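Local coordinates for protein sugar isomerase (Sinorhizobium meliloti, PDB 3QC0) that probably isomerises a sugar, with a zinc ion bound in a xylose isomerase-like TIM barrel, at residues L7-N10 with L11-R15; I26-H30 with G31-I35; A43-G46 with L47-G51. All blocks are in the same frame, centred on the assembly; numbering follows the deposited sequence. Where two conformers were deposited one is given.

Contact 1: L7-N10 with L11-R15; sequences LSIN and LATIR
Asn-10 and Ala-12 form an Asx turn just where the first strand of the TIM barrel, 7-10, gives way to the short 3-10 segment 11-13. The side-chain oxygen OD1 of Asn-10 takes the N-H of Ala-12 at 2.9 Å, in the carbonyl plane and fairly straight (158° at the hydrogen). With CG anti to the backbone N (chi1 -179°), the amide lies beside its own carbonyl carbon and can reach forward over the turn; the CB of Ala-12 comes to 3.2 Å from the same OD1. A second bond closes the backbone: Thr-13 N donates to Asn-10 O at 3.0 Å. Thr-13 OG1 stands 3.1 Å from that same Asn-10 O, though the carbonyl of Val-247 also competes for its proton, and Ile-249 N donates to the hydroxyl.

One shell out, OD1 of Asn-10 accepts a further bond from Trp-38 NE1, while ND2 is bonded to Glu-246 OE2, so that the two ends together set the rotation of the amide. The side chain of Asn-10 lies about 3 Å from that of the zinc ligand Glu-248 and about 5 Å from the zinc ion itself, so Asn-10 belongs to the second shell of the metal site. An alanine here would probably leave Ala-12 N, Trp-38 NE1 and Glu-246 OE2 without these mates, the turn then being held chiefly by its backbone bonds.

On its apolar side the turn is packed by Ile-9, whose side chain meets Thr-13 at about a right angle, against helices 20-29 and 260-274. Leu-11 folds CD2 back to 3.6 Å from Ile-9 O, and CG2 of Ile-9 ends 4.2 Å from CB of Thr-13.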
ATOM      1  N   LEU A   7     -21.512 -17.474  -4.244  1.00 26.82           N
ATOM      2  CA  LEU A   7     -20.472 -17.048  -5.175  1.00 25.60           C
ATOM      3  C   LEU A   7     -21.037 -16.053  -6.201  1.00 24.70           C
ATOM      4  O   LEU A   7     -22.073 -16.295  -6.830  1.00 24.73           O
ATOM      5  CB  LEU A   7     -19.860 -18.247  -5.905  1.00 26.20           C
ATOM      6  CG  LEU A   7     -18.708 -17.979  -6.878  1.00 25.52           C
ATOM      7  CD1 LEU A   7     -17.541 -17.249  -6.145  1.00 24.72           C
ATOM      8  CD2 LEU A   7     -18.227 -19.269  -7.539  1.00 27.17           C
ATOM      9  N   SER A   8     -20.335 -14.943  -6.396  1.00 23.22           N
ATOM     10  CA  SER A   8     -20.607 -13.964  -7.434  1.00 22.48           C
ATOM     11  C   SER A   8     -19.354 -13.804  -8.277  1.00 22.57           C
ATOM     12  O   SER A   8     -18.231 -13.944  -7.753  1.00 22.12           O
ATOM     13  CB  SER A   8     -21.011 -12.635  -6.771  1.00 22.78           C
ATOM     14  OG  SER A   8     -21.279 -11.644  -7.731  1.00 21.61           O
ATOM     15  N   ILE A   9     -19.503 -13.485  -9.553  1.00 21.48           N
ATOM     16  CA  ILE A   9     -18.363 -13.196 -10.424  1.00 21.17           C
ATOM     17  C   ILE A   9     -18.421 -11.729 -10.841  1.00 20.46           C
ATOM     18  O   ILE A   9     -19.369 -11.270 -11.469  1.00 21.05           O
ATOM     19  CB  ILE A   9     -18.328 -14.099 -11.681  1.00 21.13           C
ATOM     20  CG1 ILE A   9     -18.299 -15.585 -11.287  1.00 22.21           C
ATOM     21  CG2 ILE A   9     -17.160 -13.713 -12.608  1.00 22.62           C
ATOM     22  CD1 ILE A   9     -17.047 -16.102 -10.610  1.00 22.39           C
ATOM     23  N   ASN A  10     -17.400 -10.966 -10.447  1.00 20.19           N
ATOM     24  CA  ASN A  10     -17.210  -9.635 -10.983  1.00 18.97           C
ATOM     25  C   ASN A  10     -16.730  -9.852 -12.413  1.00 20.19           C
ATOM     26  O   ASN A  10     -15.776 -10.592 -12.645  1.00 20.41           O
ATOM     27  CB  ASN A  10     -16.211  -8.849 -10.128  1.00 17.97           C
ATOM     28  CG  ASN A  10     -16.003  -7.474 -10.609  1.00 16.33           C
ATOM     29  OD1 ASN A  10     -15.545  -7.261 -11.754  1.00 19.92           O
ATOM     30  ND2 ASN A  10     -16.195  -6.493  -9.696  1.00 18.13           N
ATOM     31  N   LEU A  11     -17.410  -9.246 -13.384  1.00 20.92           N
ATOM     32  CA  LEU A  11     -17.158  -9.574 -14.776  1.00 21.72           C
ATOM     33  C   LEU A  11     -15.827  -9.071 -15.288  1.00 21.51           C
ATOM     34  O   LEU A  11     -15.393  -9.430 -16.358  1.00 22.69           O
ATOM     35  CB  LEU A  11     -18.305  -9.047 -15.639  1.00 21.74           C
ATOM     36  CG  LEU A  11     -19.683  -9.615 -15.279  1.00 22.47           C
ATOM     37  CD1 LEU A  11     -20.750  -9.233 -16.362  1.00 22.47           C
ATOM     38  CD2 LEU A  11     -19.683 -11.121 -15.039  1.00 22.64           C
ATOM     39  N   ALA A  12     -15.095  -8.295 -14.478  1.00 20.09           N
ATOM     40  CA  ALA A  12     -13.710  -8.008 -14.845  1.00 20.20           C
ATOM     41  C   ALA A  12     -12.903  -9.295 -14.965  1.00 19.95           C
ATOM     42  O   ALA A  12     -11.946  -9.368 -15.725  1.00 21.38           O
ATOM     43  CB  ALA A  12     -13.051  -7.094 -13.812  1.00 19.80           C
ATOM     44  N   THR A  13     -13.288 -10.301 -14.206  1.00 19.39           N
ATOM     45  CA  THR A  13     -12.565 -11.574 -14.169  1.00 20.44           C
ATOM     46  C   THR A  13     -12.444 -12.237 -15.539  1.00 22.66           C
ATOM     47  O   THR A  13     -11.432 -12.891 -15.827  1.00 23.16           O
ATOM     48  CB  THR A  13     -13.224 -12.512 -13.150  1.00 20.43           C
ATOM     49  OG1 THR A  13     -13.118 -11.891 -11.867  1.00 19.97           O
ATOM     50  CG2 THR A  13     -12.550 -13.898 -13.054  1.00 21.12           C
ATOM     51  N   ILE A  14     -13.451 -12.012 -16.386  1.00 23.57           N
ATOM     52  CA  ILE A  14     -13.437 -12.580 -17.758  1.00 24.40           C
ATOM     53  C   ILE A  14     -13.688 -11.475 -18.782  1.00 25.64           C
ATOM     54  O   ILE A  14     -14.361 -11.674 -19.831  1.00 26.13           O
ATOM     55  CB  ILE A  14     -14.442 -13.791 -17.899  1.00 24.84           C
ATOM     56  CG1 ILE A  14     -15.830 -13.436 -17.377  1.00 25.38           C
ATOM     57  CG2 ILE A  14     -13.874 -15.057 -17.187  1.00 24.15           C
ATOM     58  CD1 ILE A  14     -16.924 -14.516 -17.704  1.00 25.80           C
ATOM     59  N   ARG A  15     -13.129 -10.299 -18.520  1.00 26.39           N
ATOM     60  CA  ARG A  15     -13.427  -9.122 -19.314  1.00 27.68           C
ATOM     61  C   ARG A  15     -12.820  -9.163 -20.711  1.00 29.11           C
ATOM     62  O   ARG A  15     -13.350  -8.513 -21.605  1.00 28.46           O
ATOM     63  CB  ARG A  15     -12.965  -7.832 -18.605  1.00 28.50           C
ATOM     64  CG  ARG A  15     -11.467  -7.775 -18.376  1.00 29.35           C
ATOM     65  CD  ARG A  15     -10.745  -6.818 -19.261  1.00 34.49           C
ATOM     66  NE  ARG A  15     -11.207  -5.454 -19.084  1.00 37.61           N
ATOM     67  CZ  ARG A  15     -10.801  -4.433 -19.840  1.00 43.37           C
ATOM     68  NH1 ARG A  15      -9.907  -4.623 -20.813  1.00 45.46           N
ATOM     69  NH2 ARG A  15     -11.285  -3.208 -19.627  1.00 44.00           N
TER

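Contact 2: I26-H30 with G31-I35; sequences ICLKH and GITAI
Gly-31 has a phi of +80°, and this left-handed backbone conformation swings the chain back so that two successive N-H groups, its own and that of Ile-32, point into the end of helix 20-29. The result is a Schellman motif, with Gly-31 as its C-prime residue. Ile-32 N donates to Cys-27 O at 2.8 Å, and Gly-31 N to Leu-28 O at 3.0 Å. The second bond is straight at its hydrogen (163°), yet its donor stands well above the carbonyl plane of Leu-28, a strongly bent approach at the acceptor.

The side chains follow the reversal. Ile-32 CB lies 4.0 Å from CB of Cys-27 and 3.3 Å from Cys-27 O, the oxygen that Ile-32 N bonds. Leu-28 starts away from the turn, but CD2 curls back to 3.5 Å from Ile-32 O and also touches CG2 of Thr-33, the two side chains crossing at about a right angle. His-30, the first residue out of helical geometry, carries CG beside its backbone N (chi1 -70°), which turns the ring back along the helix: the ring edge at CD2 faces Ile-26 O, in the ring plane, CD2 of His-30 lying 3.1 Å from Ile-26 O. The neighbouring ring atom NE2 bonds Asp-261 OD1, and the ring packs on helix 260-274.

This is the helix-to-strand turn of the first beta-alpha-beta unit, and strand 34-36 starts within three residues of the glycine, with Ile-32 already packed on Leu-7 and Ile-9 of strand 7-10. A CB on Gly-31 would be jammed against the carbonyl oxygen of His-30, so the turn calls for glycine; in return, the carbonyls of Cys-27 and Leu-28 at the helix end find donors in the chain that immediately follows.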
ATOM      1  N   ILE A  26     -22.022 -17.977 -19.367  1.00 39.49           N
ATOM      2  CA  ILE A  26     -21.042 -18.913 -18.771  1.00 39.33           C
ATOM      3  C   ILE A  26     -21.224 -19.018 -17.266  1.00 37.84           C
ATOM      4  O   ILE A  26     -21.118 -20.088 -16.713  1.00 36.08           O
ATOM      5  CB  ILE A  26     -19.624 -18.549 -19.037  1.00 39.87           C
ATOM      6  CG1 ILE A  26     -19.327 -18.569 -20.506  1.00 42.23           C
ATOM      7  CG2 ILE A  26     -18.664 -19.547 -18.313  1.00 40.35           C
ATOM      8  CD1 ILE A  26     -17.983 -18.058 -20.801  1.00 44.07           C
ATOM      9  N   CYS A  27     -21.481 -17.896 -16.598  0.56 35.64           N
ATOM     10  CA  CYS A  27     -21.755 -17.952 -15.171  0.56 34.67           C
ATOM     11  C   CYS A  27     -22.975 -18.851 -14.854  0.56 36.06           C
ATOM     12  O   CYS A  27     -22.937 -19.673 -13.946  0.56 34.20           O
ATOM     13  CB  CYS A  27     -21.892 -16.520 -14.600  0.56 32.96           C
ATOM     14  SG  CYS A  27     -20.318 -15.492 -14.636  0.56 28.43           S
ATOM     15  N   LEU A  28     -24.054 -18.731 -15.631  1.00 37.73           N
ATOM     16  CA  LEU A  28     -25.242 -19.571 -15.416  1.00 39.20           C
ATOM     17  C   LEU A  28     -24.987 -21.061 -15.741  1.00 39.71           C
ATOM     18  O   LEU A  28     -25.494 -21.941 -15.024  1.00 38.33           O
ATOM     19  CB  LEU A  28     -26.421 -19.061 -16.251  1.00 38.96           C
ATOM     20  CG  LEU A  28     -27.056 -17.744 -15.797  1.00 37.58           C
ATOM     21  CD1 LEU A  28     -28.074 -17.261 -16.864  1.00 39.21           C
ATOM     22  CD2 LEU A  28     -27.715 -17.876 -14.418  1.00 37.00           C
ATOM     23  N   LYS A  29     -24.171 -21.311 -16.772  1.00 40.90           N
ATOM     24  CA  LYS A  29     -23.718 -22.687 -17.124  1.00 43.77           C
ATOM     25  C   LYS A  29     -23.001 -23.355 -15.933  1.00 42.84           C
ATOM     26  O   LYS A  29     -22.983 -24.580 -15.822  1.00 41.74           O
ATOM     27  CB  LYS A  29     -22.747 -22.685 -18.337  1.00 45.24           C
ATOM     28  CG  LYS A  29     -23.348 -22.415 -19.768  1.00 50.41           C
ATOM     29  CD  LYS A  29     -22.210 -22.288 -20.850  1.00 54.72           C
ATOM     30  CE  LYS A  29     -22.741 -22.328 -22.286  1.00 58.22           C
ATOM     31  NZ  LYS A  29     -21.759 -22.101 -23.414  1.00 57.76           N
ATOM     32  N   HIS A  30     -22.380 -22.547 -15.060  1.00 40.49           N
ATOM     33  CA  HIS A  30     -21.717 -23.089 -13.870  1.00 39.98           C
ATOM     34  C   HIS A  30     -22.511 -22.948 -12.581  1.00 38.62           C
ATOM     35  O   HIS A  30     -21.954 -23.111 -11.490  1.00 37.39           O
ATOM     36  CB  HIS A  30     -20.354 -22.425 -13.677  1.00 38.38           C
ATOM     37  CG  HIS A  30     -19.342 -22.809 -14.700  1.00 38.72           C
ATOM     38  ND1 HIS A  30     -18.471 -23.859 -14.510  1.00 37.82           N
ATOM     39  CD2 HIS A  30     -19.027 -22.268 -15.902  1.00 40.26           C
ATOM     40  CE1 HIS A  30     -17.667 -23.952 -15.554  1.00 41.13           C
ATOM     41  NE2 HIS A  30     -17.983 -23.000 -16.414  1.00 41.33           N
ATOM     42  N   GLY A  31     -23.790 -22.610 -12.675  1.00 37.66           N
ATOM     43  CA  GLY A  31     -24.607 -22.516 -11.462  1.00 37.42           C
ATOM     44  C   GLY A  31     -24.432 -21.210 -10.688  1.00 35.60           C
ATOM     45  O   GLY A  31     -24.792 -21.132  -9.498  1.00 34.18           O
ATOM     46  N   ILE A  32     -23.866 -20.202 -11.355  1.00 33.69           N
ATOM     47  CA  ILE A  32     -23.595 -18.919 -10.673  1.00 32.34           C
ATOM     48  C   ILE A  32     -24.729 -17.964 -11.032  1.00 32.06           C
ATOM     49  O   ILE A  32     -24.993 -17.730 -12.223  1.00 31.56           O
ATOM     50  CB  ILE A  32     -22.190 -18.357 -11.013  1.00 31.02           C
ATOM     51  CG1 ILE A  32     -21.099 -19.261 -10.425  1.00 30.46           C
ATOM     52  CG2 ILE A  32     -22.020 -16.923 -10.483  1.00 28.30           C
ATOM     53  CD1 ILE A  32     -19.764 -19.115 -11.129  1.00 29.86           C
ATOM     54  N   THR A  33     -25.421 -17.450 -10.013  1.00 30.61           N
ATOM     55  CA  THR A  33     -26.531 -16.510 -10.243  1.00 31.66           C
ATOM     56  C   THR A  33     -26.317 -15.095  -9.701  1.00 29.11           C
ATOM     57  O   THR A  33     -27.285 -14.335  -9.498  1.00 29.25           O
ATOM     58  CB  THR A  33     -27.855 -17.057  -9.656  1.00 32.11           C
ATOM     59  OG1 THR A  33     -27.693 -17.299  -8.254  1.00 33.96           O
ATOM     60  CG2 THR A  33     -28.294 -18.357 -10.380  1.00 35.50           C
ATOM     61  N   ALA A  34     -25.062 -14.743  -9.439  1.00 26.52           N
ATOM     62  CA  ALA A  34     -24.756 -13.406  -8.983  1.00 25.92           C
ATOM     63  C   ALA A  34     -23.523 -12.933  -9.743  1.00 23.55           C
ATOM     64  O   ALA A  34     -22.584 -13.699  -9.950  1.00 23.54           O
ATOM     65  CB  ALA A  34     -24.470 -13.423  -7.482  1.00 25.27           C
ATOM     66  N   ILE A  35     -23.554 -11.670 -10.152  1.00 22.27           N
ATOM     67  CA  ILE A  35     -22.512 -11.041 -10.938  1.00 22.51           C
ATOM     68  C   ILE A  35     -22.272  -9.634 -10.396  1.00 21.70           C
ATOM     69  O   ILE A  35     -23.086  -9.089  -9.648  1.00 20.62           O
ATOM     70  CB  ILE A  35     -22.856 -10.989 -12.461  1.00 23.21           C
ATOM     71  CG1 ILE A  35     -24.168 -10.214 -12.735  1.00 23.47           C
ATOM     72  CG2 ILE A  35     -22.972 -12.420 -13.019  1.00 24.37           C
ATOM     73  CD1 ILE A  35     -24.255  -9.705 -14.147  1.00 25.63           C
TER

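Contact 3: A43-G46 with L47-G51; sequences AAIG and LGEAG
A glycine break between helices 39-45 and 47-57, on the outer surface of the barrel, brings Ile-45 and Gly-46 against Glu-49 and Ala-50. Gly-46 leaves the first helix with a phi of +107° and serves at the N-cap position of the second. Its carbonyl opens the new helix: Ala-50 N donates to Gly-46 O at 2.9 Å. Ala-50 CB rests 3.5 Å from the same oxygen.

Ile-45 reaches across the break. CG1 lies anti to the backbone N (chi1 -163°), and the side chain crosses Glu-49 obliquely, the CG of Glu-49 sitting 3.8 Å from both CG1 and CD1 of Ile-45; the other branch, CG2, meets CB of Ala-50 at 3.9 Å. Phe-20 of helix 20-29 packs against both Ile-45 and Ala-50. Glu-49 bends at chi2 and sends its carboxylate away from the isoleucine to a salt bridge with Arg-52, one turn on.

Glu-49 thus gives its CG methylene to Ile-45 and its charge to Arg-52, while the backbone angles of Gly-46 would press any CB against Ile-45 O, which makes glycine the fitting residue at this change of direction.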
ATOM      1  N   ALA A  43     -22.947  -0.514 -20.837  1.00 24.51           N
ATOM      2  CA  ALA A  43     -23.156   0.459 -21.899  1.00 26.08           C
ATOM      3  C   ALA A  43     -22.989  -0.208 -23.249  1.00 27.38           C
ATOM      4  O   ALA A  43     -23.721   0.124 -24.210  1.00 28.61           O
ATOM      5  CB  ALA A  43     -22.198   1.614 -21.830  1.00 25.44           C
ATOM      6  N   ALA A  44     -22.038  -1.128 -23.358  1.00 27.97           N
ATOM      7  CA  ALA A  44     -21.772  -1.779 -24.682  1.00 29.46           C
ATOM      8  C   ALA A  44     -22.945  -2.625 -25.180  1.00 30.97           C
ATOM      9  O   ALA A  44     -23.157  -2.699 -26.422  1.00 32.64           O
ATOM     10  CB  ALA A  44     -20.528  -2.623 -24.627  1.00 30.00           C
ATOM     11  N   ILE A  45     -23.668  -3.282 -24.261  1.00 30.66           N
ATOM     12  CA  ILE A  45     -24.882  -4.077 -24.566  1.00 31.47           C
ATOM     13  C   ILE A  45     -26.157  -3.219 -24.565  1.00 31.22           C
ATOM     14  O   ILE A  45     -27.100  -3.472 -25.344  1.00 31.90           O
ATOM     15  CB  ILE A  45     -25.043  -5.328 -23.627  1.00 31.39           C
ATOM     16  CG1 ILE A  45     -26.046  -6.333 -24.219  1.00 33.74           C
ATOM     17  CG2 ILE A  45     -25.496  -4.989 -22.214  1.00 28.92           C
ATOM     18  CD1 ILE A  45     -26.150  -7.610 -23.435  1.00 33.73           C
ATOM     19  N   GLY A  46     -26.168  -2.201 -23.708  1.00 30.32           N
ATOM     20  CA  GLY A  46     -27.283  -1.319 -23.488  1.00 29.01           C
ATOM     21  C   GLY A  46     -27.944  -1.599 -22.155  1.00 28.31           C
ATOM     22  O   GLY A  46     -28.212  -2.734 -21.811  1.00 27.07           O
ATOM     23  N   LEU A  47     -28.176  -0.547 -21.373  1.00 27.60           N
ATOM     24  CA  LEU A  47     -28.762  -0.710 -20.050  1.00 27.69           C
ATOM     25  C   LEU A  47     -30.075  -1.457 -20.053  1.00 28.66           C
ATOM     26  O   LEU A  47     -30.319  -2.279 -19.178  1.00 28.21           O
ATOM     27  CB  LEU A  47     -28.951   0.660 -19.375  1.00 26.49           C
ATOM     28  CG  LEU A  47     -29.524   0.689 -17.954  1.00 26.34           C
ATOM     29  CD1 LEU A  47     -28.597  -0.061 -16.972  1.00 23.98           C
ATOM     30  CD2 LEU A  47     -29.738   2.134 -17.481  1.00 24.40           C
ATOM     31  N   GLY A  48     -30.932  -1.208 -21.054  1.00 30.24           N
ATOM     32  CA  GLY A  48     -32.219  -1.883 -21.082  1.00 31.83           C
ATOM     33  C   GLY A  48     -32.100  -3.377 -21.290  1.00 31.62           C
ATOM     34  O   GLY A  48     -32.757  -4.169 -20.611  1.00 31.25           O
ATOM     35  N   GLU A  49     -31.236  -3.776 -22.215  1.00 31.78           N
ATOM     36  CA  GLU A  49     -31.000  -5.191 -22.461  1.00 32.61           C
ATOM     37  C   GLU A  49     -30.319  -5.829 -21.259  1.00 30.87           C
ATOM     38  O   GLU A  49     -30.665  -6.936 -20.854  1.00 30.11           O
ATOM     39  CB  GLU A  49     -30.172  -5.388 -23.741  1.00 33.51           C
ATOM     40  CG  GLU A  49     -29.854  -6.816 -24.094  1.00 35.32           C
ATOM     41  CD  GLU A  49     -31.076  -7.716 -24.342  1.00 38.44           C
ATOM     42  OE1 GLU A  49     -32.209  -7.210 -24.485  1.00 38.70           O
ATOM     43  OE2 GLU A  49     -30.887  -8.944 -24.347  1.00 38.81           O
ATOM     44  N   ALA A  50     -29.367  -5.120 -20.654  1.00 29.50           N
ATOM     45  CA  ALA A  50     -28.741  -5.683 -19.490  1.00 28.09           C
ATOM     46  C   ALA A  50     -29.770  -5.960 -18.400  1.00 27.48           C
ATOM     47  O   ALA A  50     -29.739  -6.988 -17.783  1.00 26.79           O
ATOM     48  CB  ALA A  50     -27.586  -4.735 -18.961  1.00 26.66           C
ATOM     49  N   GLY A  51     -30.669  -5.023 -18.126  1.00 27.91           N
ATOM     50  CA  GLY A  51     -31.676  -5.244 -17.079  1.00 29.41           C
ATOM     51  C   GLY A  51     -32.677  -6.345 -17.449  1.00 31.16           C
ATOM     52  O   GLY A  51     -33.164  -7.076 -16.585  1.00 30.77           O
TER

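How the contacts relate
The three contacts follow one another along the chain, from the first strand of the barrel to the two consecutive helices after the second strand. Contacts 1 and 2 touch, with centres 10 Å apart: strands 7-10 and 34-36 are parallel neighbours, and Ile-9 N lies 3.1 Å from Ala-34 O, probably a hydrogen bond. Contact 3 stands off, its centre 17 Å from that of contact 1 and 18 Å from that of contact 2, but Phe-20 of helix 20-29 packs on Leu-11 as well as on Ile-45 and Ala-50. Contact 1 alone borders the metal site; in contact 2, Ile-35 is about 14 Å from the zinc ion by its side chain.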